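Local coordinates for protein shikimate kinase (Bacteroides thetaiotaomicron, PDB 3VAA) that probably phosphorylates the 3-hydroxyl group of shikimate with ATP and magnesium, a step on the way to chorismate, at residues A[26-31]-A[120-125]. Sequence-based numbering, arbitrary orientation. Where two conformers were deposited one is given.
Sequences VRIFLT and KTVFLN
Strands 27-31 and 120-125 are neighbours in the five-stranded parallel sheet (order 2-3-1-4-5) of this P-loop kinase, and the first leads into the predicted ATP-binding loop. The axes of the two short segments approach to 4.7 Å, with their N-to-C directions 21° apart, and a parallel ladder pairs I28 with K120 through T31 with F123. R27 O, F29 N and O, and T31 N and O bond to the backbones of K120, V122 and L124 (V122 N to F29 O, N-H...O 169°), while I28 and L30 turn their backbone bonds to V97, I99 and T101 on the other side. T31 adds a side-chain bond. With chi1 at 66°, its OG1 sits between backbone N and carbonyl carbon and donates to V122 O over 2.9 Å, from above the carbonyl plane, while T31 N approaches nearly along the C=O axis. On one face I28 CD1 lies 3.6 Å from K120 CB, and L30 CD2 reaches V122 CB at 3.9 Å, the two side chains lying alongside. On the other face T31 and T121 touch through their CG2 methyls, and the F123 ring turns its edge to the backbone oxygen T31 O. V122 O thus accepts both the backbone N-H and the hydroxyl of T31, which probably favours this hydroxyl rotation just before the predicted ATP-binding loop.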
ATOM      1  N   VAL A  26     -18.736   2.834  -1.336  1.00 41.40           N
ATOM      2  CA  VAL A  26     -17.413   2.904  -0.723  1.00 38.11           C
ATOM      3  C   VAL A  26     -16.284   2.539  -1.695  1.00 34.70           C
ATOM      4  O   VAL A  26     -16.347   1.512  -2.355  1.00 34.46           O
ATOM      5  CB  VAL A  26     -17.310   1.925   0.459  1.00 38.19           C
ATOM      6  CG1 VAL A  26     -15.887   1.913   1.020  1.00 37.67           C
ATOM      7  CG2 VAL A  26     -18.317   2.281   1.537  1.00 41.91           C
ATOM      8  N   ARG A  27     -15.267   3.391  -1.783  1.00 31.53           N
ATOM      9  CA  ARG A  27     -14.068   3.113  -2.594  1.00 29.48           C
ATOM     10  C   ARG A  27     -12.867   3.719  -1.865  1.00 28.16           C
ATOM     11  O   ARG A  27     -12.690   4.951  -1.822  1.00 27.55           O
ATOM     12  CB  ARG A  27     -14.170   3.642  -4.024  1.00 29.91           C
ATOM     13  CG  ARG A  27     -12.944   3.307  -4.916  1.00 27.04           C
ATOM     14  CD  ARG A  27     -13.067   4.009  -6.241  1.00 27.50           C
ATOM     15  NE  ARG A  27     -14.200   3.512  -6.989  1.00 31.30           N
ATOM     16  CZ  ARG A  27     -15.052   4.248  -7.698  1.00 29.63           C
ATOM     17  NH1 ARG A  27     -14.975   5.575  -7.751  1.00 31.90           N
ATOM     18  NH2 ARG A  27     -16.021   3.636  -8.352  1.00 33.32           N
ATOM     19  N   ILE A  28     -12.060   2.844  -1.269  1.00 27.54           N
ATOM     20  CA  ILE A  28     -10.896   3.250  -0.491  1.00 26.08           C
ATOM     21  C   ILE A  28      -9.595   2.792  -1.133  1.00 23.85           C
ATOM     22  O   ILE A  28      -9.499   1.659  -1.616  1.00 25.80           O
ATOM     23  CB  ILE A  28     -10.941   2.587   0.948  1.00 27.29           C
ATOM     24  CG1 ILE A  28     -12.296   2.790   1.624  1.00 32.67           C
ATOM     25  CG2 ILE A  28      -9.787   3.103   1.825  1.00 29.41           C
ATOM     26  CD1 ILE A  28     -12.667   4.194   1.835  1.00 37.23           C
ATOM     27  N   PHE A  29      -8.595   3.675  -1.169  1.00 23.04           N
ATOM     28  CA  PHE A  29      -7.264   3.312  -1.677  1.00 20.97           C
ATOM     29  C   PHE A  29      -6.288   3.394  -0.498  1.00 21.52           C
ATOM     30  O   PHE A  29      -6.257   4.392   0.193  1.00 22.71           O
ATOM     31  CB  PHE A  29      -6.766   4.275  -2.743  1.00 20.23           C
ATOM     32  CG  PHE A  29      -7.548   4.260  -4.007  1.00 20.13           C
ATOM     33  CD1 PHE A  29      -7.326   3.288  -4.952  1.00 19.93           C
ATOM     34  CD2 PHE A  29      -8.479   5.269  -4.279  1.00 22.41           C
ATOM     35  CE1 PHE A  29      -8.024   3.289  -6.128  1.00 22.90           C
ATOM     36  CE2 PHE A  29      -9.190   5.275  -5.462  1.00 20.13           C
ATOM     37  CZ  PHE A  29      -8.981   4.284  -6.375  1.00 21.69           C
ATOM     38  N   LEU A  30      -5.493   2.347  -0.296  1.00 21.54           N
ATOM     39  CA  LEU A  30      -4.478   2.354   0.750  1.00 21.79           C
ATOM     40  C   LEU A  30      -3.117   2.453   0.083  1.00 20.50           C
ATOM     41  O   LEU A  30      -2.819   1.741  -0.900  1.00 21.97           O
ATOM     42  CB  LEU A  30      -4.563   1.101   1.631  1.00 23.39           C
ATOM     43  CG  LEU A  30      -5.933   0.826   2.259  1.00 25.50           C
ATOM     44  CD1 LEU A  30      -5.927  -0.501   3.035  1.00 28.82           C
ATOM     45  CD2 LEU A  30      -6.413   1.958   3.146  1.00 25.18           C
ATOM     46  N   THR A  31      -2.295   3.352   0.619  1.00 19.81           N
ATOM     47  CA  THR A  31      -0.978   3.619   0.107  1.00 20.26           C
ATOM     48  C   THR A  31       0.033   3.595   1.256  1.00 20.38           C
ATOM     49  O   THR A  31      -0.324   3.781   2.432  1.00 21.06           O
ATOM     50  CB  THR A  31      -0.902   4.998  -0.587  1.00 22.00           C
ATOM     51  OG1 THR A  31      -1.093   6.038   0.373  1.00 24.32           O
ATOM     52  CG2 THR A  31      -1.967   5.130  -1.732  1.00 24.31           C
ATOM     53  N   LYS A 120     -11.474   7.483  -1.429  1.00 28.08           N
ATOM     54  CA  LYS A 120     -10.884   7.977  -0.188  1.00 28.79           C
ATOM     55  C   LYS A 120      -9.514   7.346  -0.128  1.00 27.00           C
ATOM     56  O   LYS A 120      -9.394   6.123   0.027  1.00 26.43           O
ATOM     57  CB  LYS A 120     -11.717   7.568   1.031  1.00 31.26           C
ATOM     58  CG  LYS A 120     -13.103   8.224   1.125  1.00 33.43           C
ATOM     59  CD  LYS A 120     -13.908   7.640   2.297  1.00 37.61           C
ATOM     60  CE  LYS A 120     -15.268   8.342   2.507  1.00 43.07           C
ATOM     61  NZ  LYS A 120     -15.117   9.721   3.047  1.00 43.82           N
ATOM     62  N   THR A 121      -8.490   8.182  -0.201  1.00 26.61           N
ATOM     63  CA  THR A 121      -7.113   7.728  -0.250  1.00 25.96           C
ATOM     64  C   THR A 121      -6.418   7.934   1.085  1.00 25.56           C
ATOM     65  O   THR A 121      -6.413   9.014   1.643  1.00 26.99           O
ATOM     66  CB  THR A 121      -6.394   8.425  -1.433  1.00 27.21           C
ATOM     67  OG1 THR A 121      -7.131   8.125  -2.632  1.00 28.30           O
ATOM     68  CG2 THR A 121      -4.957   7.938  -1.586  1.00 29.77           C
ATOM     69  N   VAL A 122      -5.851   6.848   1.610  1.00 23.63           N
ATOM     70  CA  VAL A 122      -5.207   6.856   2.905  1.00 25.10           C
ATOM     71  C   VAL A 122      -3.731   6.491   2.810  1.00 24.76           C
ATOM     72  O   VAL A 122      -3.364   5.514   2.134  1.00 27.20           O
ATOM     73  CB  VAL A 122      -5.882   5.798   3.836  1.00 25.84           C
ATOM     74  CG1 VAL A 122      -5.352   5.889   5.249  1.00 27.42           C
ATOM     75  CG2 VAL A 122      -7.391   5.943   3.837  1.00 27.47           C
ATOM     76  N   PHE A 123      -2.884   7.293   3.447  1.00 23.43           N
ATOM     77  CA  PHE A 123      -1.482   6.932   3.595  1.00 22.43           C
ATOM     78  C   PHE A 123      -1.286   6.299   4.966  1.00 22.13           C
ATOM     79  O   PHE A 123      -1.574   6.943   5.993  1.00 23.03           O
ATOM     80  CB  PHE A 123      -0.594   8.135   3.412  1.00 22.55           C
ATOM     81  CG  PHE A 123       0.817   7.952   3.887  1.00 22.94           C
ATOM     82  CD1 PHE A 123       1.527   6.798   3.618  1.00 22.27           C
ATOM     83  CD2 PHE A 123       1.467   8.995   4.534  1.00 27.54           C
ATOM     84  CE1 PHE A 123       2.833   6.651   4.049  1.00 26.01           C
ATOM     85  CE2 PHE A 123       2.775   8.861   4.960  1.00 25.91           C
ATOM     86  CZ  PHE A 123       3.460   7.690   4.716  1.00 25.16           C
ATOM     87  N   LEU A 124      -0.841   5.039   4.978  0.70 21.20           N
ATOM     88  CA  LEU A 124      -0.512   4.339   6.224  0.70 21.17           C
ATOM     89  C   LEU A 124       0.879   4.782   6.631  0.70 21.81           C
ATOM     90  O   LEU A 124       1.889   4.288   6.120  0.70 21.47           O
ATOM     91  CB  LEU A 124      -0.551   2.810   6.083  0.70 21.77           C
ATOM     92  CG  LEU A 124      -1.937   2.169   6.070  0.70 23.95           C
ATOM     93  CD1 LEU A 124      -2.750   2.620   4.873  0.70 28.04           C
ATOM     94  CD2 LEU A 124      -1.799   0.625   6.108  0.70 23.22           C
ATOM     95  N   ASN A 125       0.909   5.770   7.513  1.00 22.05           N
ATOM     96  CA  ASN A 125       2.122   6.342   8.021  1.00 21.72           C
ATOM     97  C   ASN A 125       2.636   5.491   9.167  1.00 23.21           C
ATOM     98  O   ASN A 125       1.959   5.334  10.182  1.00 24.58           O
ATOM     99  CB  ASN A 125       1.816   7.774   8.509  1.00 23.64           C
ATOM    100  CG  ASN A 125       3.023   8.460   9.135  1.00 23.27           C
ATOM    101  OD1 ASN A 125       4.157   8.279   8.691  1.00 26.87           O
ATOM    102  ND2 ASN A 125       2.771   9.266  10.150  1.00 24.98           N
TER